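Local coordinates for protein particle-associated lyase (Acinetobacter bacteriophage AP22, PDB 4Y9V) that probably degrades the capsular polysaccharide of Acinetobacter baumannii as the lyase of a trimeric phage tailspike, here holding a capsular saccharide, at residues D159-N167 against G407-E415; Y168-E176 against R190-I201. All coordinates share one frame; numbering follows the deposited sequence. Where two conformers were deposited one is given.

In the fold
Both contacts involve the Ig-like region that projects as a lobe from the parallel beta-helix of this tailspike. Contact 1 joins the lobe's loop 159-167 to the beta-helix, at the end of strand 405-409 and the loop that follows it. Contact 2 lies within the lobe, between strand 172-181 and the loop leading into strand 201-207. The first is partly buried and relies on proline, lysine methylenes and rings, with few direct polar bonds; the second is buried and dominated by charged side chains bonded to backbone atoms and to one tyrosine hydroxyl. The salt bridge of Asp159 with Arg170 ties them together, and both reach the same N-acetylmannosaminuronic acid of the glycan, through Arg166 in contact 1 and through Tyr168 and Tyr169 in contact 2.

Contact 1: residues D159-N167 against G407-E415; sequences DFSYSPYRN and GIIEKQLHE. With 49S (2-acetamido-2-deoxy-beta-D-mannopyranuronic acid), chain B; SO4 (sulfate ion), chain K.
Two partners hold the hydroxyl of Tyr165: the backbone N of Glu410, which donates to OH over 3.0 Å at an angle of 158°, and a water 2.7 Å from that OH, which donates to Lys411 O. The bonds tie a loop of the Ig-like region to the loop that follows strand 405-409, an inner strand of a parallel sheet in the pectin lyase-like beta-helix. Lys411 slides antiparallel over one face of the tyrosine ring in a CH-pi contact, its CG 3.9 Å from the centroid and nearly on the ring normal. The bend of the lysine chain at chi2 (-67°) then takes CE past the carbonyl of Pro164. Packing is tight, with Pro164 CG only 3.4 Å from Lys411 CB. The carbonyl of Tyr162 stands over one face of the His414 imidazole, offset to the rim, with O 3.4 Å from CE1; Arg382 donates to this oxygen. Arg166 turns to the glycan pocket, its NE paired with Glu380. Its extended chain presents the guanidinium edge to two oxygens: NH1 donates to O1 of the N-acetylmannosaminuronic acid at 2.9 Å, and NH2 to O1 of a sulfate, probably from the crystallisation liquor, at 2.9 Å.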
loop_
_atom_site.group_PDB
_atom_site.type_symbol
_atom_site.label_atom_id
_atom_site.label_comp_id
_atom_site.label_asym_id
_atom_site.label_seq_id
_atom_site.Cartn_x
_atom_site.Cartn_y
_atom_site.Cartn_z
ATOM N N ASP A 159 6.643 -4.644 -36.490
ATOM C CA ASP A 159 6.382 -3.319 -35.961
ATOM C C ASP A 159 4.930 -3.209 -35.461
ATOM O O ASP A 159 3.997 -3.784 -36.019
ATOM C CB ASP A 159 6.620 -2.245 -37.015
ATOM C CG ASP A 159 8.063 -2.014 -37.356
ATOM O OD1 ASP A 159 8.956 -2.666 -36.770
ATOM O OD2 ASP A 159 8.314 -1.125 -38.192
ATOM N N PHE A 160 4.772 -2.424 -34.387
ATOM C CA PHE A 160 3.478 -2.077 -33.813
ATOM C C PHE A 160 2.761 -3.298 -33.217
ATOM O O PHE A 160 1.587 -3.212 -32.894
ATOM C CB PHE A 160 2.529 -1.368 -34.798
ATOM C CG PHE A 160 3.086 -0.105 -35.397
ATOM C CD1 PHE A 160 3.101 1.074 -34.674
ATOM C CD2 PHE A 160 3.557 -0.075 -36.705
ATOM C CE1 PHE A 160 3.540 2.256 -35.252
ATOM C CE2 PHE A 160 4.025 1.100 -37.265
ATOM C CZ PHE A 160 4.011 2.286 -36.543
ATOM N N SER A 161 3.446 -4.417 -32.993
ATOM C CA SER A 161 2.759 -5.618 -32.575
ATOM C C SER A 161 2.321 -5.595 -31.111
ATOM O O SER A 161 1.462 -6.401 -30.741
ATOM C CB SER A 161 3.570 -6.876 -32.906
ATOM O OG SER A 161 4.882 -6.808 -32.329
ATOM N N TYR A 162 2.868 -4.686 -30.312
ATOM C CA TYR A 162 2.325 -4.415 -28.988
ATOM C C TYR A 162 1.365 -3.204 -29.008
ATOM O O TYR A 162 0.266 -3.284 -28.484
ATOM C CB TYR A 162 3.438 -4.184 -27.934
ATOM C CG TYR A 162 2.890 -3.962 -26.545
ATOM C CD1 TYR A 162 2.397 -5.007 -25.806
ATOM C CD2 TYR A 162 2.855 -2.692 -25.979
ATOM C CE1 TYR A 162 1.880 -4.812 -24.512
ATOM C CE2 TYR A 162 2.348 -2.488 -24.716
ATOM C CZ TYR A 162 1.861 -3.535 -23.978
ATOM O OH TYR A 162 1.350 -3.259 -22.737
ATOM N N SER A 163 1.799 -2.085 -29.574
ATOM C CA SER A 163 1.009 -0.868 -29.557
ATOM C C SER A 163 1.130 -0.128 -30.867
ATOM O O SER A 163 2.195 -0.094 -31.472
ATOM C CB SER A 163 1.502 0.027 -28.430
ATOM O OG SER A 163 1.043 1.371 -28.589
ATOM N N PRO A 164 0.027 0.533 -31.283
ATOM C CA PRO A 164 0.020 1.284 -32.524
ATOM C C PRO A 164 0.720 2.627 -32.446
ATOM O O PRO A 164 0.843 3.328 -33.466
ATOM C CB PRO A 164 -1.485 1.446 -32.816
ATOM C CG PRO A 164 -2.077 1.578 -31.398
ATOM C CD PRO A 164 -1.308 0.510 -30.637
ATOM N N TYR A 165 1.178 3.053 -31.260
ATOM C CA TYR A 165 1.697 4.400 -31.126
ATOM C C TYR A 165 3.104 4.598 -31.677
ATOM O O TYR A 165 3.441 5.715 -32.102
ATOM C CB TYR A 165 1.608 4.882 -29.646
ATOM C CG TYR A 165 0.186 5.314 -29.324
ATOM C CD1 TYR A 165 -0.747 4.393 -28.878
ATOM C CD2 TYR A 165 -0.215 6.614 -29.554
ATOM C CE1 TYR A 165 -2.067 4.797 -28.643
ATOM C CE2 TYR A 165 -1.519 7.010 -29.323
ATOM C CZ TYR A 165 -2.449 6.111 -28.882
ATOM O OH TYR A 165 -3.743 6.528 -28.690
ATOM N N ARG A 166 3.974 3.575 -31.595
ATOM C CA ARG A 166 5.348 3.706 -32.090
ATOM C C ARG A 166 5.739 2.372 -32.707
ATOM O O ARG A 166 5.389 1.315 -32.197
ATOM C CB ARG A 166 6.334 4.074 -30.968
ATOM C CG ARG A 166 5.989 5.350 -30.236
ATOM C CD ARG A 166 7.089 5.825 -29.307
ATOM N NE ARG A 166 6.603 6.888 -28.440
ATOM C CZ ARG A 166 7.364 7.524 -27.574
ATOM N NH1 ARG A 166 8.662 7.249 -27.495
ATOM N NH2 ARG A 166 6.821 8.412 -26.740
ATOM N N ASN A 167 6.477 2.432 -33.820
ATOM C CA ASN A 167 6.754 1.229 -34.562
ATOM C C ASN A 167 7.519 0.178 -33.738
ATOM O O ASN A 167 7.321 -1.024 -33.928
ATOM C CB ASN A 167 7.505 1.547 -35.881
ATOM C CG ASN A 167 8.942 1.889 -35.691
ATOM O OD1 ASN A 167 9.304 2.756 -34.930
ATOM N ND2 ASN A 167 9.754 1.116 -36.417
ATOM N N GLY A 407 -7.136 11.790 -21.106
ATOM C CA GLY A 407 -6.675 10.839 -22.108
ATOM C C GLY A 407 -7.121 11.245 -23.490
ATOM O O GLY A 407 -8.232 11.748 -23.673
ATOM N N ILE A 408 -6.248 10.993 -24.460
ATOM C CA ILE A 408 -6.535 11.227 -25.867
ATOM C C ILE A 408 -6.280 9.923 -26.608
ATOM O O ILE A 408 -5.212 9.361 -26.585
ATOM C CB ILE A 408 -5.632 12.319 -26.467
ATOM C CG1 ILE A 408 -5.727 13.623 -25.676
ATOM C CG2 ILE A 408 -5.940 12.466 -27.944
ATOM C CD1 ILE A 408 -7.034 14.350 -25.762
ATOM N N ILE A 409 -7.355 9.434 -27.264
ATOM C CA ILE A 409 -7.291 8.182 -28.011
ATOM C C ILE A 409 -7.047 8.516 -29.464
ATOM O O ILE A 409 -7.944 8.990 -30.180
ATOM C CB ILE A 409 -8.577 7.367 -27.809
ATOM C CG1 ILE A 409 -8.752 7.016 -26.326
ATOM C CG2 ILE A 409 -8.548 6.117 -28.653
ATOM C CD1 ILE A 409 -10.110 6.425 -25.985
ATOM N N GLU A 410 -5.830 8.283 -29.961
ATOM C CA GLU A 410 -5.499 8.585 -31.342
ATOM C C GLU A 410 -5.387 7.354 -32.228
ATOM O O GLU A 410 -5.237 7.460 -33.445
ATOM C CB GLU A 410 -4.168 9.312 -31.440
ATOM C CG GLU A 410 -3.953 10.559 -30.702
ATOM C CD GLU A 410 -2.506 11.078 -30.562
ATOM O OE1 GLU A 410 -1.512 10.312 -30.774
ATOM O OE2 GLU A 410 -2.485 12.242 -30.142
ATOM N N LYS A 411 -5.459 6.169 -31.619
ATOM C CA LYS A 411 -5.341 4.892 -32.308
ATOM C C LYS A 411 -6.382 3.949 -31.734
ATOM O O LYS A 411 -6.767 4.092 -30.575
ATOM C CB LYS A 411 -3.940 4.291 -32.098
ATOM C CG LYS A 411 -2.808 5.123 -32.579
ATOM C CD LYS A 411 -2.718 5.294 -34.048
ATOM C CE LYS A 411 -1.461 6.021 -34.461
ATOM N NZ LYS A 411 -1.348 6.181 -35.940
ATOM N N GLN A 412 -6.765 2.947 -32.481
ATOM C CA GLN A 412 -7.617 1.919 -31.934
ATOM C C GLN A 412 -6.972 1.342 -30.688
ATOM O O GLN A 412 -5.780 1.023 -30.654
ATOM C CB GLN A 412 -7.879 0.817 -32.955
ATOM C CG GLN A 412 -8.699 1.242 -34.156
ATOM C CD GLN A 412 -10.163 1.472 -33.833
ATOM O OE1 GLN A 412 -10.685 1.084 -32.777
ATOM N NE2 GLN A 412 -10.840 2.099 -34.765
ATOM N N LEU A 413 -7.793 1.152 -29.672
ATOM C CA LEU A 413 -7.430 0.397 -28.469
ATOM C C LEU A 413 -7.370 -1.095 -28.780
ATOM O O LEU A 413 -8.194 -1.601 -29.570
ATOM C CB LEU A 413 -8.462 0.612 -27.382
ATOM C CG LEU A 413 -8.570 2.036 -26.843
ATOM C CD1 LEU A 413 -9.855 2.162 -26.046
ATOM C CD2 LEU A 413 -7.386 2.364 -25.957
ATOM N N HIS A 414 -6.460 -1.821 -28.115
ATOM C CA HIS A 414 -6.440 -3.274 -28.129
ATOM C C HIS A 414 -7.485 -3.885 -27.216
ATOM O O HIS A 414 -7.972 -4.988 -27.487
ATOM C CB HIS A 414 -5.057 -3.780 -27.750
ATOM C CG HIS A 414 -4.000 -3.778 -28.786
ATOM N ND1 HIS A 414 -3.283 -4.866 -29.091
ATOM C CD2 HIS A 414 -3.551 -2.764 -29.504
ATOM C CE1 HIS A 414 -2.441 -4.503 -30.054
ATOM N NE2 HIS A 414 -2.552 -3.223 -30.341
ATOM N N GLU A 415 -7.811 -3.198 -26.132
ATOM C CA GLU A 415 -8.779 -3.699 -25.151
ATOM C C GLU A 415 -9.535 -2.482 -24.614
ATOM O O GLU A 415 -9.077 -1.341 -24.694
ATOM C CB GLU A 415 -8.083 -4.475 -24.030
ATOM C CG GLU A 415 -7.355 -5.769 -24.323
ATOM C CD GLU A 415 -8.222 -6.902 -24.807
ATOM O OE1 GLU A 415 -9.472 -6.850 -24.844
ATOM O OE2 GLU A 415 -7.624 -7.939 -25.113
HETATM C C8 49S B . 9.940 4.030 -25.327
HETATM C C7 49S B . 11.042 4.998 -24.950
HETATM O O7 49S B . 11.519 5.010 -23.795
HETATM N N2 49S B . 11.464 5.825 -25.919
HETATM C C2 49S B . 12.461 6.855 -25.711
HETATM C C3 49S B . 13.812 6.496 -26.336
HETATM O O3 49S B . 14.320 5.279 -25.788
HETATM C C1 49S B . 11.977 8.157 -26.321
HETATM O O1 49S B . 10.719 8.533 -25.839
HETATM O O5 49S B . 11.811 7.985 -27.729
HETATM C C5 49S B . 13.081 7.772 -28.371
HETATM C C6 49S B . 12.849 7.723 -29.867
HETATM O O6A 49S B . 11.873 7.063 -30.303
HETATM O O6B 49S B . 13.678 8.337 -30.585
HETATM C C4 49S B . 13.724 6.482 -27.859
HETATM O O4 49S B . 15.007 6.501 -28.494
HETATM S S SO4 K . 8.796 10.967 -23.865
HETATM O O1 SO4 K . 8.457 9.898 -24.790
HETATM O O2 SO4 K . 7.731 11.096 -22.854
HETATM O O3 SO4 K . 8.886 12.202 -24.662
HETATM O O4 SO4 K . 10.078 10.775 -23.146
HETATM O O HOH W 1 -0.902 -2.558 -32.172
HETATM O O HOH W 2 -0.979 -2.123 -32.844
HETATM O O HOH W 3 -5.435 4.543 -28.193
#

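Contact 2: residues Y168-E176 against R190-I201; sequences YYRKGEFVE and RAYDNYLTSENI. With 49S (2-acetamido-2-deoxy-beta-D-mannopyranuronic acid), chain B; 49T (2-acetamido-2-deoxy-alpha-D-fucopyranose), chain C.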
loop_
_atom_site.group_PDB
_atom_site.type_symbol
_atom_site.label_atom_id
_atom_site.label_comp_id
_atom_site.label_asym_id
_atom_site.label_seq_id
_atom_site.Cartn_x
_atom_site.Cartn_y
_atom_site.Cartn_z
ATOM N N TYR A 168 8.370 0.656 -32.840
ATOM C CA TYR A 168 9.199 -0.225 -32.036
ATOM C C TYR A 168 8.498 -0.759 -30.777
ATOM O O TYR A 168 9.111 -1.516 -30.026
ATOM C CB TYR A 168 10.511 0.461 -31.682
ATOM C CG TYR A 168 10.443 1.758 -30.946
ATOM C CD1 TYR A 168 10.536 1.795 -29.541
ATOM C CD2 TYR A 168 10.347 2.985 -31.601
ATOM C CE1 TYR A 168 10.516 2.986 -28.845
ATOM C CE2 TYR A 168 10.346 4.196 -30.904
ATOM C CZ TYR A 168 10.449 4.189 -29.534
ATOM O OH TYR A 168 10.516 5.377 -28.825
ATOM N N TYR A 169 7.222 -0.438 -30.613
ATOM C CA TYR A 169 6.419 -1.057 -29.545
ATOM C C TYR A 169 5.946 -2.424 -30.053
ATOM O O TYR A 169 4.826 -2.589 -30.540
ATOM C CB TYR A 169 5.255 -0.174 -29.171
ATOM C CG TYR A 169 5.561 1.115 -28.466
ATOM C CD1 TYR A 169 6.819 1.404 -27.906
ATOM C CD2 TYR A 169 4.561 2.074 -28.272
ATOM C CE1 TYR A 169 7.048 2.595 -27.202
ATOM C CE2 TYR A 169 4.758 3.213 -27.554
ATOM C CZ TYR A 169 5.994 3.498 -27.008
ATOM O OH TYR A 169 6.246 4.622 -26.270
ATOM N N ARG A 170 6.859 -3.404 -29.936
ATOM C CA ARG A 170 6.664 -4.764 -30.385
ATOM C C ARG A 170 6.384 -5.647 -29.189
ATOM O O ARG A 170 6.855 -5.407 -28.062
ATOM C CB ARG A 170 7.880 -5.273 -31.176
ATOM C CG ARG A 170 8.253 -4.338 -32.311
ATOM C CD ARG A 170 9.152 -5.005 -33.363
ATOM N NE ARG A 170 9.698 -4.009 -34.283
ATOM C CZ ARG A 170 10.704 -3.213 -34.001
ATOM N NH1 ARG A 170 11.418 -3.396 -32.898
ATOM N NH2 ARG A 170 10.993 -2.206 -34.803
ATOM N N LYS A 171 5.578 -6.698 -29.398
ATOM C CA LYS A 171 5.169 -7.563 -28.286
ATOM C C LYS A 171 6.247 -8.622 -27.996
ATOM O O LYS A 171 7.014 -9.027 -28.857
ATOM C CB LYS A 171 3.795 -8.167 -28.523
ATOM C CG LYS A 171 3.683 -9.131 -29.672
ATOM C CD LYS A 171 2.278 -9.705 -29.780
ATOM C CE LYS A 171 2.123 -10.674 -30.934
ATOM N NZ LYS A 171 0.728 -11.138 -31.038
ATOM N N GLY A 172 6.233 -9.080 -26.743
ATOM C CA GLY A 172 7.139 -10.109 -26.283
ATOM C C GLY A 172 7.175 -10.122 -24.773
ATOM O O GLY A 172 6.547 -9.283 -24.128
ATOM N N GLU A 173 7.912 -11.069 -24.205
ATOM C CA GLU A 173 8.086 -11.138 -22.764
ATOM C C GLU A 173 9.259 -12.068 -22.436
ATOM O O GLU A 173 9.691 -12.857 -23.275
ATOM C CB GLU A 173 6.794 -11.596 -22.052
ATOM C CG GLU A 173 6.283 -12.958 -22.472
ATOM C CD GLU A 173 4.814 -13.073 -22.076
ATOM O OE1 GLU A 173 3.950 -12.459 -22.781
ATOM O OE2 GLU A 173 4.495 -13.702 -21.040
ATOM N N PHE A 174 9.721 -11.984 -21.212
ATOM C CA PHE A 174 10.725 -12.872 -20.684
ATOM C C PHE A 174 10.071 -14.004 -19.908
ATOM O O PHE A 174 9.103 -13.767 -19.180
ATOM C CB PHE A 174 11.660 -12.129 -19.727
ATOM C CG PHE A 174 12.443 -10.980 -20.335
ATOM C CD1 PHE A 174 12.751 -10.922 -21.684
ATOM C CD2 PHE A 174 12.898 -9.951 -19.506
ATOM C CE1 PHE A 174 13.505 -9.856 -22.196
ATOM C CE2 PHE A 174 13.640 -8.890 -20.023
ATOM C CZ PHE A 174 13.929 -8.859 -21.366
ATOM N N VAL A 175 10.606 -15.225 -20.050
ATOM C CA VAL A 175 10.139 -16.361 -19.297
ATOM C C VAL A 175 11.350 -17.145 -18.763
ATOM O O VAL A 175 12.426 -17.105 -19.343
ATOM C CB VAL A 175 9.197 -17.295 -20.090
ATOM C CG1 VAL A 175 7.981 -16.518 -20.609
ATOM C CG2 VAL A 175 9.932 -17.992 -21.229
ATOM N N GLU A 176 11.105 -17.872 -17.680
ATOM C CA GLU A 176 12.046 -18.872 -17.171
ATOM C C GLU A 176 11.444 -20.261 -17.358
ATOM O O GLU A 176 10.295 -20.518 -17.031
ATOM C CB GLU A 176 12.390 -18.637 -15.704
ATOM C CG GLU A 176 13.374 -19.679 -15.188
ATOM C CD GLU A 176 13.871 -19.377 -13.801
ATOM O OE1 GLU A 176 14.725 -18.495 -13.715
ATOM O OE2 GLU A 176 13.417 -20.005 -12.862
ATOM N N ARG A 190 2.315 -17.126 -16.155
ATOM C CA ARG A 190 1.307 -17.179 -17.186
ATOM C C ARG A 190 1.642 -16.123 -18.229
ATOM O O ARG A 190 2.207 -15.053 -17.936
ATOM C CB ARG A 190 -0.135 -16.953 -16.630
ATOM C CG ARG A 190 -0.513 -17.939 -15.539
ATOM C CD ARG A 190 -0.657 -19.376 -16.089
ATOM N NE ARG A 190 -1.039 -20.322 -15.029
ATOM C CZ ARG A 190 -0.186 -20.934 -14.197
ATOM N NH1 ARG A 190 1.112 -20.747 -14.308
ATOM N NH2 ARG A 190 -0.656 -21.724 -13.257
ATOM N N ALA A 191 1.304 -16.410 -19.481
ATOM C CA ALA A 191 1.629 -15.485 -20.569
ATOM C C ALA A 191 0.966 -14.128 -20.340
ATOM O O ALA A 191 -0.201 -14.034 -19.971
ATOM C CB ALA A 191 1.091 -16.069 -21.871
ATOM N N TYR A 192 1.719 -13.070 -20.649
ATOM C CA TYR A 192 1.217 -11.727 -20.553
ATOM C C TYR A 192 0.574 -11.227 -21.830
ATOM O O TYR A 192 -0.034 -10.136 -21.835
ATOM C CB TYR A 192 2.327 -10.732 -20.107
ATOM C CG TYR A 192 2.656 -10.925 -18.661
ATOM C CD1 TYR A 192 1.942 -10.265 -17.683
ATOM C CD2 TYR A 192 3.623 -11.794 -18.226
ATOM C CE1 TYR A 192 2.159 -10.423 -16.336
ATOM C CE2 TYR A 192 3.852 -12.006 -16.873
ATOM C CZ TYR A 192 3.119 -11.317 -15.946
ATOM O OH TYR A 192 3.365 -11.558 -14.581
ATOM N N ASP A 193 0.642 -11.966 -22.915
ATOM C CA ASP A 193 0.085 -11.549 -24.192
ATOM C C ASP A 193 -0.248 -12.792 -25.010
ATOM O O ASP A 193 0.092 -13.905 -24.650
ATOM C CB ASP A 193 1.055 -10.591 -24.916
ATOM C CG ASP A 193 0.453 -9.603 -25.896
ATOM O OD1 ASP A 193 -0.764 -9.715 -26.198
ATOM O OD2 ASP A 193 1.220 -8.725 -26.370
ATOM N N ASN A 194 -0.960 -12.532 -26.116
ATOM C CA ASN A 194 -1.237 -13.532 -27.125
ATOM C C ASN A 194 -0.100 -13.542 -28.157
ATOM O O ASN A 194 0.344 -12.470 -28.589
ATOM C CB ASN A 194 -2.520 -13.173 -27.888
ATOM C CG ASN A 194 -3.701 -13.145 -26.957
ATOM O OD1 ASN A 194 -4.038 -14.148 -26.331
ATOM N ND2 ASN A 194 -4.344 -11.991 -26.822
ATOM N N TYR A 195 0.307 -14.727 -28.580
ATOM C CA TYR A 195 1.322 -14.895 -29.623
ATOM C C TYR A 195 0.903 -16.077 -30.484
ATOM O O TYR A 195 0.598 -17.143 -29.945
ATOM C CB TYR A 195 2.726 -15.157 -29.062
ATOM C CG TYR A 195 3.196 -14.170 -28.029
ATOM C CD1 TYR A 195 3.837 -12.985 -28.350
ATOM C CD2 TYR A 195 2.968 -14.411 -26.672
ATOM C CE1 TYR A 195 4.241 -12.107 -27.358
ATOM C CE2 TYR A 195 3.370 -13.545 -25.690
ATOM C CZ TYR A 195 4.027 -12.370 -26.033
ATOM O OH TYR A 195 4.440 -11.463 -25.092
ATOM N N LEU A 196 0.885 -15.898 -31.792
ATOM C CA LEU A 196 0.428 -16.953 -32.711
ATOM C C LEU A 196 1.579 -17.558 -33.486
ATOM O O LEU A 196 2.502 -16.849 -33.909
ATOM C CB LEU A 196 -0.578 -16.396 -33.713
ATOM C CG LEU A 196 -1.793 -15.698 -33.083
ATOM C CD1 LEU A 196 -2.655 -15.077 -34.194
ATOM C CD2 LEU A 196 -2.591 -16.603 -32.143
ATOM N N THR A 197 1.475 -18.844 -33.780
ATOM C CA THR A 197 2.441 -19.534 -34.611
ATOM C C THR A 197 2.670 -18.781 -35.909
ATOM O O THR A 197 3.805 -18.676 -36.381
ATOM C CB THR A 197 1.973 -20.949 -34.954
ATOM O OG1 THR A 197 0.675 -20.924 -35.580
ATOM C CG2 THR A 197 1.883 -21.718 -33.652
ATOM N N SER A 198 1.528 -18.329 -36.474
ATOM C CA SER A 198 1.484 -17.666 -37.741
ATOM C C SER A 198 2.181 -16.320 -37.776
ATOM O O SER A 198 2.442 -15.780 -38.868
ATOM C CB SER A 198 -0.001 -17.468 -38.169
ATOM O OG SER A 198 -0.686 -16.590 -37.290
ATOM N N GLU A 199 2.438 -15.707 -36.650
ATOM C CA GLU A 199 3.082 -14.430 -36.503
ATOM C C GLU A 199 4.621 -14.629 -36.543
ATOM O O GLU A 199 5.123 -15.743 -36.417
ATOM C CB GLU A 199 2.661 -13.713 -35.194
ATOM C CG GLU A 199 1.180 -13.254 -35.258
ATOM C CD GLU A 199 0.614 -12.851 -33.925
ATOM O OE1 GLU A 199 1.167 -13.194 -32.880
ATOM O OE2 GLU A 199 -0.445 -12.176 -33.944
ATOM N N ASN A 200 5.377 -13.534 -36.683
ATOM C CA ASN A 200 6.819 -13.563 -36.667
ATOM C C ASN A 200 7.342 -13.548 -35.220
ATOM O O ASN A 200 7.739 -12.520 -34.710
ATOM C CB ASN A 200 7.433 -12.423 -37.444
ATOM C CG ASN A 200 7.348 -12.674 -38.917
ATOM O OD1 ASN A 200 7.760 -13.767 -39.364
ATOM N ND2 ASN A 200 6.888 -11.727 -39.683
ATOM N N ILE A 201 7.203 -14.709 -34.568
ATOM C CA ILE A 201 7.570 -14.874 -33.158
ATOM C C ILE A 201 8.827 -15.687 -33.035
ATOM O O ILE A 201 8.876 -16.880 -33.369
ATOM C CB ILE A 201 6.453 -15.542 -32.339
ATOM C CG1 ILE A 201 5.078 -14.962 -32.558
ATOM C CG2 ILE A 201 6.852 -15.529 -30.854
ATOM C CD1 ILE A 201 4.958 -13.477 -32.244
HETATM C C8 49S B . 9.940 4.030 -25.327
HETATM C C7 49S B . 11.042 4.998 -24.950
HETATM O O7 49S B . 11.519 5.010 -23.795
HETATM N N2 49S B . 11.464 5.825 -25.919
HETATM C C2 49S B . 12.461 6.855 -25.711
HETATM C C3 49S B . 13.812 6.496 -26.336
HETATM O O3 49S B . 14.320 5.279 -25.788
HETATM C C1 49S B . 11.977 8.157 -26.321
HETATM O O1 49S B . 10.719 8.533 -25.839
HETATM O O5 49S B . 11.811 7.985 -27.729
HETATM C C5 49S B . 13.081 7.772 -28.371
HETATM C C6 49S B . 12.849 7.723 -29.867
HETATM O O6A 49S B . 11.873 7.063 -30.303
HETATM O O6B 49S B . 13.678 8.337 -30.585
HETATM C C4 49S B . 13.724 6.482 -27.859
HETATM O O4 49S B . 15.007 6.501 -28.494
HETATM C C1 49T C . 15.752 5.299 -28.536
HETATM C C2 49T C . 17.031 5.616 -29.318
HETATM N N2 49T C . 17.616 6.877 -28.837
HETATM C C7 49T C . 18.730 6.891 -28.122
HETATM O O7 49T C . 19.317 5.905 -27.720
HETATM C C8 49T C . 19.250 8.293 -27.790
HETATM O O5 49T C . 15.056 4.243 -29.097
HETATM C C5 49T C . 14.703 4.394 -30.480
HETATM C C6 49T C . 13.844 3.209 -30.876
HETATM C C4 49T C . 15.980 4.541 -31.302
HETATM O O4 49T C . 16.751 3.353 -31.157
HETATM C C3 49T C . 16.742 5.737 -30.797
HETATM O O3 49T C . 18.021 5.808 -31.484
HETATM O O HOH W 4 -1.293 -9.522 -29.156
HETATM O O HOH W 5 3.683 -8.610 -25.021
HETATM O O HOH W 6 5.032 -14.966 -18.654
#
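Lys171, just before strand 172-181, which pairs antiparallel with 151-156 in the Ig-like region, reaches past Asp193 and Tyr195 to Glu199. Its CB lies 3.4 Å from Asp193 OD2, and CG, held between the backbone N and the carbonyl carbon (chi1 66°), meets CE1 of the Tyr195 ring at 3.8 Å. CD passes the carbonyl oxygen of Asn194, and CE brushes that oxygen and Glu199 OE1. At the tip, NZ makes a salt bridge to Glu199 OE1 and a hydrogen bond to Asn194 O, each 2.8 Å, and donates to a water that lies near Asp193 OD1. Leu196 N reaches the same Glu199 oxygen from the opposite face of the carboxylate, bracing the type I turn 196-199. Two residues on, within the strand, Glu173 is gripped at both oxygens. Tyr195 OH donates to the anti lone pair of OE1 at 2.6 Å, its ring turned 75° from the carboxylate plane, and Tyr192 N donates to the syn lone pair of OE2 at 2.9 Å. Before the strand, Tyr168 faces the glycan: C6 of the N-acetylfucosamine lies over its ring, and its OH donates to O6A of the N-acetylmannosaminuronic acid at 2.6 Å. The ammonium of Lys171 probably offsets the charge of Glu199, whereas Glu173, packed on Arg316, is met across the contact by neutral donors, which would help to stabilise it as a buried carboxylate.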